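Local structure of periplasmic aliphatic sulphonates-binding protein (Escherichia coli, 2X26) at residues Gln262-Ala265 with Asp266-Glu270; Ser115-Asn118 with Leu119-Ala123; Leu129-Asp133 with Ile134-Tyr138. The protein probably serves as the periplasmic binding protein of an ABC-type transport system that takes up aliphatic sulfonates. One frame throughout, in Å; residues are numbered along the deposited sequence. Where two conformers were deposited one is given.

Interaction 1. Residues Gln262-Ala265 with Asp266-Glu270; sequences QQTA and DLFYE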
# COMPACT_ATOMS: atom_id res chain seq x y z
N GLN A 262 12.52 0.66 8.50
CA GLN A 262 13.91 0.15 8.53
C GLN A 262 13.95 -1.21 9.20
O GLN A 262 14.65 -2.13 8.70
CB GLN A 262 14.87 1.12 9.24
CG GLN A 262 16.37 0.70 9.14
CD GLN A 262 16.85 0.65 7.71
OE1 GLN A 262 16.92 1.69 7.04
NE2 GLN A 262 17.18 -0.55 7.20
N GLN A 263 13.19 -1.36 10.30
CA GLN A 263 13.10 -2.64 11.01
C GLN A 263 12.67 -3.76 10.04
O GLN A 263 13.24 -4.87 10.02
CB GLN A 263 12.11 -2.55 12.20
CG GLN A 263 12.65 -2.00 13.55
CD GLN A 263 11.53 -1.49 14.48
OE1 GLN A 263 10.46 -2.09 14.58
NE2 GLN A 263 11.78 -0.37 15.14
N THR A 264 11.63 -3.49 9.25
CA THR A 264 11.13 -4.51 8.32
C THR A 264 12.17 -4.83 7.23
O THR A 264 12.37 -5.99 6.83
CB THR A 264 9.80 -4.06 7.67
OG1 THR A 264 8.85 -3.79 8.72
CG2 THR A 264 9.25 -5.18 6.74
N ALA A 265 12.83 -3.79 6.73
CA ALA A 265 13.90 -4.02 5.74
C ALA A 265 14.99 -4.89 6.35
O ALA A 265 15.44 -5.85 5.71
CB ALA A 265 14.48 -2.73 5.22
N ASP A 266 15.35 -4.61 7.60
CA ASP A 266 16.34 -5.46 8.28
C ASP A 266 15.87 -6.90 8.42
O ASP A 266 16.62 -7.83 8.09
CB ASP A 266 16.75 -4.91 9.64
CG ASP A 266 17.36 -3.51 9.56
OD1 ASP A 266 17.79 -3.07 8.47
OD2 ASP A 266 17.38 -2.85 10.62
N LEU A 267 14.62 -7.09 8.86
CA LEU A 267 14.03 -8.42 8.98
C LEU A 267 14.08 -9.19 7.65
O LEU A 267 14.47 -10.37 7.60
CB LEU A 267 12.57 -8.32 9.43
CG LEU A 267 11.83 -9.65 9.72
CD1 LEU A 267 12.58 -10.42 10.84
CD2 LEU A 267 10.32 -9.46 10.05
N PHE A 268 13.69 -8.53 6.56
CA PHE A 268 13.72 -9.14 5.25
C PHE A 268 15.15 -9.49 4.79
O PHE A 268 15.37 -10.60 4.30
CB PHE A 268 12.93 -8.35 4.21
CG PHE A 268 11.46 -8.70 4.19
CD1 PHE A 268 10.70 -8.64 5.36
CD2 PHE A 268 10.82 -9.11 3.00
CE1 PHE A 268 9.32 -8.99 5.34
CE2 PHE A 268 9.49 -9.45 3.00
CZ PHE A 268 8.73 -9.38 4.16
N TYR A 269 16.11 -8.60 5.02
CA TYR A 269 17.51 -8.91 4.69
C TYR A 269 18.02 -10.08 5.54
O TYR A 269 18.77 -10.95 5.04
CB TYR A 269 18.40 -7.69 4.93
CG TYR A 269 19.89 -7.97 4.87
CD1 TYR A 269 20.51 -8.30 3.66
CD2 TYR A 269 20.70 -7.86 6.02
CE1 TYR A 269 21.88 -8.53 3.58
CE2 TYR A 269 22.08 -8.09 5.95
CZ TYR A 269 22.66 -8.43 4.73
OH TYR A 269 24.01 -8.65 4.65
N GLU A 270 17.68 -10.06 6.84
CA GLU A 270 18.17 -11.11 7.78
C GLU A 270 17.67 -12.48 7.38
O GLU A 270 18.34 -13.49 7.61
CB GLU A 270 17.76 -10.82 9.23
CG GLU A 270 18.58 -9.70 9.87
CD GLU A 270 17.89 -9.05 11.07
OE1 GLU A 270 16.80 -9.53 11.49
OE2 GLU A 270 18.45 -8.05 11.59
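Asp266 meets Gln262 twice, once through the backbone and once through the side chains, one turn further along helix 255-270. Its N gives a 2.8 Å bond to Gln262 O, and its carboxylate takes a second from the amide, Gln262 NE2 to Asp266 OD1 at 2.9 Å. The N-H of this side-chain bond points at the oxygen with an angle of 152°, and OD1 lies near the plane of the amide. The amide, however, comes from above the carboxylate, with the two flat groups turned 30° apart. A bend in the glutamine chain at chi2 (61°) swings the amide forward, toward the following turn and Asp266. Both ends have further partners: OD1 forms a salt bridge with Lys277, while Gln262 OE1 accepts from Ile280 N and NE2 also donates to Val278 O. The pair thus links this helix to the Lys277-Ile280 segment, and the lysine probably offsets the aspartate charge.

Leu267 continues the helical ladder with its N bonded to Gln263 O, and its CB rests 3.5 Å from Thr264 O. Phe268 bonds from N to Thr264 O at 2.9 Å. Its ring runs alongside the threonine, both side chains pointing the same way, with CD1 4.0 Å from Thr264 CG2. That methyl stands anti to the threonine N, on the flank where the ring passes. Tyr269 closes the series through its N to Ala265 O, with its CB 3.6 Å from that oxygen.

The buried side of these last two turns of helix 255-270 touches two other helices: Thr264, Ala265 and Phe268 meet helix 62-69 at Ile62 and Ile65, while Thr264, Leu267 and Phe268 lie against Asn118 of helix 115-126.

Interaction 2. Residues Ser115-Asn118 with Leu119-Ala123; sequences SSHN and LLLRA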
# COMPACT_ATOMS: atom_id res chain seq x y z
N SER A 115 2.94 -9.20 2.56
CA SER A 115 2.59 -8.62 3.88
C SER A 115 2.23 -9.74 4.89
O SER A 115 2.46 -9.58 6.09
CB SER A 115 1.43 -7.66 3.74
OG SER A 115 0.32 -8.35 3.14
N SER A 116 1.63 -10.85 4.42
CA SER A 116 1.30 -11.97 5.32
C SER A 116 2.57 -12.71 5.83
O SER A 116 2.58 -13.18 6.97
CB SER A 116 0.34 -12.99 4.69
OG SER A 116 -0.90 -12.34 4.41
N HIS A 117 3.61 -12.82 4.98
CA HIS A 117 4.91 -13.41 5.38
C HIS A 117 5.46 -12.53 6.51
O HIS A 117 5.95 -13.07 7.52
CB HIS A 117 5.84 -13.46 4.13
CG HIS A 117 7.12 -14.24 4.30
ND1 HIS A 117 7.74 -14.87 3.24
CD2 HIS A 117 7.93 -14.41 5.37
CE1 HIS A 117 8.87 -15.42 3.66
NE2 HIS A 117 9.00 -15.16 4.96
N ASN A 118 5.36 -11.21 6.39
CA ASN A 118 5.89 -10.30 7.41
C ASN A 118 5.08 -10.49 8.70
O ASN A 118 5.66 -10.61 9.79
CB ASN A 118 5.83 -8.84 6.90
CG ASN A 118 6.33 -7.85 7.89
OD1 ASN A 118 7.49 -7.91 8.33
ND2 ASN A 118 5.49 -6.87 8.22
N LEU A 119 3.75 -10.53 8.58
CA LEU A 119 2.88 -10.64 9.77
C LEU A 119 3.21 -11.93 10.47
O LEU A 119 3.36 -11.95 11.69
CB LEU A 119 1.38 -10.68 9.39
CG LEU A 119 0.42 -10.95 10.57
CD1 LEU A 119 -0.02 -9.67 11.04
CD2 LEU A 119 -0.79 -11.67 10.11
N LEU A 120 3.38 -12.99 9.69
CA LEU A 120 3.60 -14.32 10.28
C LEU A 120 4.94 -14.43 10.97
O LEU A 120 4.99 -14.96 12.09
CB LEU A 120 3.43 -15.45 9.25
CG LEU A 120 3.52 -16.85 9.82
CD1 LEU A 120 2.41 -17.18 10.88
CD2 LEU A 120 3.51 -17.88 8.67
N LEU A 121 6.02 -13.94 10.34
CA LEU A 121 7.34 -13.90 11.03
C LEU A 121 7.23 -13.18 12.37
O LEU A 121 7.76 -13.67 13.37
CB LEU A 121 8.41 -13.18 10.20
CG LEU A 121 9.02 -13.96 9.03
CD1 LEU A 121 9.90 -13.02 8.23
CD2 LEU A 121 9.89 -15.06 9.60
N ARG A 122 6.56 -12.01 12.38
CA ARG A 122 6.43 -11.22 13.61
C ARG A 122 5.53 -11.83 14.67
O ARG A 122 5.88 -11.81 15.86
CB ARG A 122 5.94 -9.82 13.29
CG ARG A 122 7.00 -9.00 12.56
CD ARG A 122 6.33 -7.80 11.99
NE ARG A 122 7.21 -7.17 11.02
CZ ARG A 122 8.03 -6.17 11.31
NH1 ARG A 122 8.08 -5.66 12.55
NH2 ARG A 122 8.78 -5.68 10.33
N ALA A 123 4.40 -12.39 14.24
CA ALA A 123 3.49 -13.08 15.16
C ALA A 123 4.17 -14.29 15.80
O ALA A 123 4.04 -14.52 17.02
CB ALA A 123 2.22 -13.53 14.41
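Asn118 and Arg122, one turn apart, are joined by polar side-chain bonds to a single oxygen. Asn118 OD1 accepts from Arg122 NE at 2.8 Å, nearly straight at 167°, and less directly from Arg122 NH2 at 3.3 Å. The oxygen lies at the edge of the guanidinium, in its plane, but the amide is turned 72° against it: NE sits above the carbonyl plane and NH2 in that plane on a lone pair. With CG anti to the backbone N (chi1 179°), Asn118 extends its OD1 to Arg122, which grips it side-on through NE and NH2. A leucine in place of Arg122 would remove both donors and would probably leave the buried Asn118 OD1 without these mates and its amide freer to turn.

Van der Waals packing brings Leu121 against the His117 ring. The leucine CG lies in the ring plane at its edge, and CD1 approaches CD2 to 3.7 Å; the ring is also held by a hydrogen bond between His117 ND1 and Gly113 N.

Backbone bonds run from Leu119, Leu120, Leu121 and Arg122 N to the carbonyls of Ser115, Ser116, His117 and Asn118, four residues back.

The segments open helix 115-126, the crossover helix of the beta-alpha-beta unit between strands 107-110 and 135-138. Leu119, Leu120 and Ala123 pack on Ile89 of strand 87-92, while Asn118 and Leu121 meet helix 255-270.

Interaction 3. Residues Leu129-Asp133 with Ile134-Tyr138; sequences LKFTD and IQPTY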
# COMPACT_ATOMS: atom_id res chain seq x y z
N LEU A 129 8.60 -18.41 18.45
CA LEU A 129 8.72 -19.39 17.37
C LEU A 129 9.41 -18.83 16.14
O LEU A 129 9.45 -17.61 15.94
CB LEU A 129 7.36 -19.96 16.99
CG LEU A 129 6.53 -20.65 18.10
CD1 LEU A 129 5.13 -20.99 17.58
CD2 LEU A 129 7.21 -21.93 18.65
N LYS A 130 9.96 -19.72 15.31
CA LYS A 130 10.53 -19.33 14.03
C LYS A 130 9.86 -20.15 12.90
O LYS A 130 9.07 -21.05 13.18
CB LYS A 130 12.04 -19.60 14.05
CG LYS A 130 12.89 -18.65 14.92
CD LYS A 130 14.38 -18.98 14.71
CE LYS A 130 15.29 -17.92 15.34
NZ LYS A 130 15.43 -17.99 16.85
N PHE A 131 10.17 -19.86 11.64
CA PHE A 131 9.59 -20.64 10.52
C PHE A 131 9.97 -22.11 10.57
O PHE A 131 9.31 -22.95 9.94
CB PHE A 131 10.00 -20.07 9.16
CG PHE A 131 9.07 -19.03 8.63
CD1 PHE A 131 8.24 -18.31 9.48
CD2 PHE A 131 9.04 -18.75 7.27
CE1 PHE A 131 7.37 -17.31 8.95
CE2 PHE A 131 8.23 -17.79 6.76
CZ PHE A 131 7.37 -17.07 7.59
N THR A 132 11.06 -22.42 11.28
CA THR A 132 11.49 -23.82 11.38
C THR A 132 10.63 -24.54 12.42
O THR A 132 10.76 -25.74 12.60
CB THR A 132 13.01 -23.97 11.69
OG1 THR A 132 13.40 -23.12 12.77
CG2 THR A 132 13.84 -23.65 10.47
N ASP A 133 9.73 -23.80 13.08
CA ASP A 133 8.89 -24.37 14.14
C ASP A 133 7.48 -24.70 13.60
O ASP A 133 6.69 -25.32 14.29
CB ASP A 133 8.80 -23.44 15.36
CG ASP A 133 10.13 -23.32 16.11
OD1 ASP A 133 10.74 -24.36 16.51
OD2 ASP A 133 10.59 -22.16 16.33
N ILE A 134 7.19 -24.27 12.37
CA ILE A 134 5.95 -24.67 11.66
C ILE A 134 6.30 -25.25 10.28
O ILE A 134 7.48 -25.42 9.95
CB ILE A 134 4.97 -23.48 11.44
CG1 ILE A 134 5.59 -22.44 10.52
CG2 ILE A 134 4.64 -22.80 12.80
CD1 ILE A 134 4.61 -21.40 9.97
N GLN A 135 5.29 -25.54 9.48
CA GLN A 135 5.48 -25.94 8.09
C GLN A 135 4.98 -24.83 7.14
O GLN A 135 3.79 -24.80 6.80
CB GLN A 135 4.74 -27.26 7.83
CG GLN A 135 5.43 -28.49 8.45
CD GLN A 135 5.24 -29.77 7.62
OE1 GLN A 135 4.18 -30.39 7.63
NE2 GLN A 135 6.30 -30.16 6.92
N PRO A 136 5.88 -23.90 6.73
CA PRO A 136 5.41 -22.77 5.92
C PRO A 136 5.02 -23.28 4.59
O PRO A 136 5.75 -24.11 4.00
CB PRO A 136 6.65 -21.88 5.78
CG PRO A 136 7.49 -22.22 7.00
CD PRO A 136 7.31 -23.73 7.07
N THR A 137 3.86 -22.83 4.12
CA THR A 137 3.25 -23.41 2.94
C THR A 137 3.01 -22.27 1.95
O THR A 137 2.03 -21.52 2.10
CB THR A 137 1.94 -24.08 3.33
OG1 THR A 137 2.19 -25.08 4.34
CG2 THR A 137 1.35 -24.74 2.14
N TYR A 138 3.93 -22.12 1.00
CA TYR A 138 4.00 -20.89 0.21
C TYR A 138 3.02 -20.96 -0.94
O TYR A 138 3.20 -21.75 -1.86
CB TYR A 138 5.42 -20.68 -0.31
CG TYR A 138 6.48 -20.55 0.80
CD1 TYR A 138 6.53 -19.40 1.58
CD2 TYR A 138 7.45 -21.56 1.03
CE1 TYR A 138 7.48 -19.24 2.57
CE2 TYR A 138 8.42 -21.41 2.06
CZ TYR A 138 8.41 -20.22 2.82
OH TYR A 138 9.32 -19.97 3.84
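Phe131 lies across Pro136 and Tyr138 where the loop after helix 115-126 turns into edge strand 135-138, the closing strand of a beta-alpha-beta unit. The phenyl ring crosses the pyrrolidine at an angle, and its CD2 stands 3.8 Å from Pro136 CG; the same proline carbon is 3.5 Å from Phe131 O, so the proline touches both the side chain and the carbonyl of the phenylalanine. Further along the strand, Tyr138 sends its hydroxyl to the rim of the phenyl ring. Tyr138 OH lies near the ring plane at the edge, 3.7 Å from Phe131 CD2. The tyrosine CG is anti to its own carbonyl carbon (chi1 -60°), which turns the ring back along the strand toward Phe131. The two rings otherwise barely meet, with Phe131 CE2 and Tyr138 CE1 4.5 Å apart.

Ile134 meets the backbone of Phe131 rather than its ring. Its CG1 sits between its own backbone N and carbonyl carbon, chi1 65°, a crowded position that brings this branch to 3.8 Å from Phe131 O. Its side chain packs on Leu124 and Val108.

Phe131 and Tyr138 join an aromatic cluster with neighbours from the helix and the next strand: Phe131 also meets His117 of helix 115-126, with planes at about 25°, and both Phe131 and Tyr138 meet Phe110 of strand 107-110. The strand itself is hydrogen-bonded to that neighbour through Gln135 and Thr137.

The turn that leads in is held by its own backbone. Asp133 N bonds to Lys130 O at 2.8 Å, and Ile134 N reaches Phe131 O only weakly, at 3.5 Å. Asp133 returns the link with its carboxylate: Asp133 OD2 accepts from Lys130 N at 2.7 Å through its anti lone pair, the one away from OD1.

In the fold
Along the chain the order is interaction 2, interaction 3, interaction 1. The first two belong to one beta-alpha-beta unit, helix 115-126 leading through the 129-133 loop into edge strand 135-138 of one of the protein's two mixed sheets; their centres are 11 Å apart, and Phe131 packs on His117, Leu120 and Leu121. Interaction 1, on helix 255-270, much later in the chain, touches interaction 2 at Asn118, with centres 12 Å apart, but stays about 8 Å from interaction 3 at the nearest atoms. Helix 115-126 thus stands between them; helix 255-270 also packs on helix 62-69, and so contacts helices associated with both sheets, consistent with the two-lobed fold of periplasmic binding proteins.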